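Local coordinates for uncharacterized egV family protein COG1307 (Ruminococcus gnavus, PDB 3JR7), which is of unknown function but probably binds a lipid such as a fatty acid, at residues A[100-105]-A[132-137]. Sequence-based numbering, arbitrary orientation.
Sequences YVVTLS and HVFNSR
Val101 and Val133 sit abreast on neighbouring parallel strands, joined by a ladder in which Val101 N donates to His132 O (2.8 Å), Phe134 N to Val101 O (2.6 Å) and Thr103 N to Phe134 O. The strands belong to a beta-alpha-beta crossover whose connecting helix is 111-126, part of an alpha/beta domain whose sheet is packed by helices on both sides. On the face carrying Tyr100, Val102, His132 and Phe134, the Tyr100 and Phe134 side chains run side by side, and CD1 of Tyr100 reaches CE2 at the edge of the Phe134 ring (3.8 Å). Phe134 CG stands anti to its own carbonyl carbon (chi1 -62°), which brings the ring edge beside Val101 O and one ring face under CD2 of His132. Helices 141-155 and 160-173 cover this side; OE2 of Glu154 hydrogen-bonds to Tyr100 OH and OE2 of Glu168 to His132 NE2. On the other face, CG2 of Val133 packs against CB of Val101 at 4.1 Å, while its CG1 meets CG2 of Thr103, beneath Tyr88 and Tyr112 of the flanking helices. Thr103 OG1, set between its backbone N and carbonyl carbon, reaches forward to donate to Leu104 O (2.9 Å). A glycine in place of Thr103 would probably leave Val133 CG1 without its methyl neighbour and Leu104 O without this hydroxyl donor. Toward the C-terminal ends of both segments, near the pocket that holds a polyether in the crystal and to which Arg137 contributes, Asn135 OD1 accepts from Arg137 N in an Asx turn and also from Ala106 N, while its ND2 donates to a water. Thr103 O takes two donors from one residue: Ser136 N at 3.1 Å, tilted from the carbonyl plane, and Ser136 OG at 2.7 Å, in that plane on a lone pair.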
loop_
_atom_site.group_PDB
_atom_site.type_symbol
_atom_site.label_atom_id
_atom_site.label_comp_id
_atom_site.label_asym_id
_atom_site.label_seq_id
_atom_site.Cartn_x
_atom_site.Cartn_y
_atom_site.Cartn_z
ATOM N N TYR A 100 -1.388 8.762 14.092
ATOM C CA TYR A 100 -1.315 8.956 12.635
ATOM C C TYR A 100 -1.852 7.694 12.016
ATOM O O TYR A 100 -1.416 6.621 12.370
ATOM C CB TYR A 100 0.142 9.159 12.195
ATOM C CG TYR A 100 0.839 10.317 12.842
ATOM C CD1 TYR A 100 0.597 11.622 12.415
ATOM C CD2 TYR A 100 1.768 10.115 13.858
ATOM C CE1 TYR A 100 1.217 12.695 13.019
ATOM C CE2 TYR A 100 2.439 11.201 14.458
ATOM C CZ TYR A 100 2.142 12.488 14.027
ATOM O OH TYR A 100 2.770 13.558 14.579
ATOM N N VAL A 101 -2.799 7.797 11.106
ATOM C CA VAL A 101 -3.419 6.621 10.490
ATOM C C VAL A 101 -3.126 6.662 8.988
ATOM O O VAL A 101 -3.283 7.723 8.344
ATOM C CB VAL A 101 -4.939 6.595 10.759
ATOM C CG1 VAL A 101 -5.565 5.209 10.387
ATOM C CG2 VAL A 101 -5.244 6.947 12.221
ATOM N N VAL A 102 -2.688 5.548 8.424
ATOM C CA VAL A 102 -2.373 5.479 6.991
ATOM C C VAL A 102 -3.209 4.399 6.358
ATOM O O VAL A 102 -3.193 3.270 6.838
ATOM C CB VAL A 102 -0.907 5.142 6.761
ATOM C CG1 VAL A 102 -0.618 5.102 5.193
ATOM C CG2 VAL A 102 -0.015 6.171 7.477
ATOM N N THR A 103 -3.988 4.752 5.343
ATOM C CA THR A 103 -4.925 3.845 4.717
ATOM C C THR A 103 -4.725 3.735 3.236
ATOM O O THR A 103 -4.122 4.601 2.594
ATOM C CB THR A 103 -6.425 4.251 4.940
ATOM O OG1 THR A 103 -6.768 5.392 4.146
ATOM C CG2 THR A 103 -6.723 4.517 6.430
ATOM N N LEU A 104 -5.241 2.639 2.699
ATOM C CA LEU A 104 -5.531 2.498 1.276
ATOM C C LEU A 104 -6.195 3.748 0.698
ATOM O O LEU A 104 -6.968 4.419 1.375
ATOM C CB LEU A 104 -6.503 1.320 1.082
ATOM C CG LEU A 104 -5.948 -0.098 1.029
ATOM C CD1 LEU A 104 -7.047 -1.085 1.495
ATOM C CD2 LEU A 104 -5.428 -0.410 -0.358
ATOM N N SER A 105 -5.936 4.005 -0.575
ATOM C CA SER A 105 -6.670 4.992 -1.335
ATOM C C SER A 105 -8.157 4.965 -1.074
ATOM O O SER A 105 -8.849 3.896 -1.180
ATOM C CB SER A 105 -6.469 4.786 -2.838
ATOM O OG SER A 105 -7.310 5.696 -3.559
ATOM N N HIS A 132 -4.879 12.025 13.065
ATOM C CA HIS A 132 -4.956 12.392 11.660
ATOM C C HIS A 132 -4.946 11.160 10.794
ATOM O O HIS A 132 -4.071 10.292 10.934
ATOM C CB HIS A 132 -3.823 13.340 11.233
ATOM C CG HIS A 132 -3.986 13.821 9.830
ATOM N ND1 HIS A 132 -4.794 14.886 9.511
ATOM C CD2 HIS A 132 -3.568 13.296 8.649
ATOM C CE1 HIS A 132 -4.806 15.042 8.194
ATOM N NE2 HIS A 132 -4.072 14.087 7.651
ATOM N N VAL A 133 -5.919 11.079 9.881
ATOM C CA VAL A 133 -6.019 9.983 8.930
ATOM C C VAL A 133 -5.435 10.442 7.543
ATOM O O VAL A 133 -5.950 11.404 6.941
ATOM C CB VAL A 133 -7.467 9.523 8.753
ATOM C CG1 VAL A 133 -7.518 8.358 7.776
ATOM C CG2 VAL A 133 -8.073 9.102 10.110
ATOM N N PHE A 134 -4.382 9.770 7.070
ATOM C CA PHE A 134 -3.781 10.049 5.759
ATOM C C PHE A 134 -4.410 9.083 4.723
ATOM O O PHE A 134 -4.344 7.864 4.851
ATOM C CB PHE A 134 -2.263 9.852 5.767
ATOM C CG PHE A 134 -1.510 10.751 6.684
ATOM C CD1 PHE A 134 -1.228 12.060 6.321
ATOM C CD2 PHE A 134 -1.032 10.276 7.892
ATOM C CE1 PHE A 134 -0.530 12.908 7.188
ATOM C CE2 PHE A 134 -0.335 11.087 8.751
ATOM C CZ PHE A 134 -0.078 12.405 8.413
ATOM N N ASN A 135 -5.095 9.627 3.741
ATOM C CA ASN A 135 -5.519 8.862 2.588
ATOM C C ASN A 135 -4.254 8.718 1.755
ATOM O O ASN A 135 -3.804 9.685 1.183
ATOM C CB ASN A 135 -6.569 9.682 1.823
ATOM C CG ASN A 135 -6.892 9.133 0.456
ATOM O OD1 ASN A 135 -6.472 8.035 0.097
ATOM N ND2 ASN A 135 -7.671 9.899 -0.318
ATOM N N SER A 136 -3.706 7.520 1.630
ATOM C CA SER A 136 -2.472 7.330 0.876
ATOM C C SER A 136 -2.596 7.635 -0.603
ATOM O O SER A 136 -1.618 7.882 -1.173
ATOM C CB SER A 136 -1.940 5.896 0.978
ATOM O OG SER A 136 -2.782 4.971 0.327
ATOM N N ARG A 137 -3.794 7.589 -1.194
ATOM C CA ARG A 137 -3.997 7.599 -2.643
ATOM C C ARG A 137 -3.191 6.494 -3.353
ATOM O O ARG A 137 -2.752 6.657 -4.494
ATOM C CB ARG A 137 -3.716 8.994 -3.201
ATOM C CG ARG A 137 -4.763 10.067 -2.644
ATOM C CD ARG A 137 -4.203 11.498 -2.555
ATOM N NE ARG A 137 -5.162 12.371 -1.872
ATOM C CZ ARG A 137 -5.206 12.671 -0.544
ATOM N NH1 ARG A 137 -4.295 12.251 0.365
ATOM N NH2 ARG A 137 -6.200 13.478 -0.100
HETATM O O HOH W 1 -8.412 8.832 -2.892
#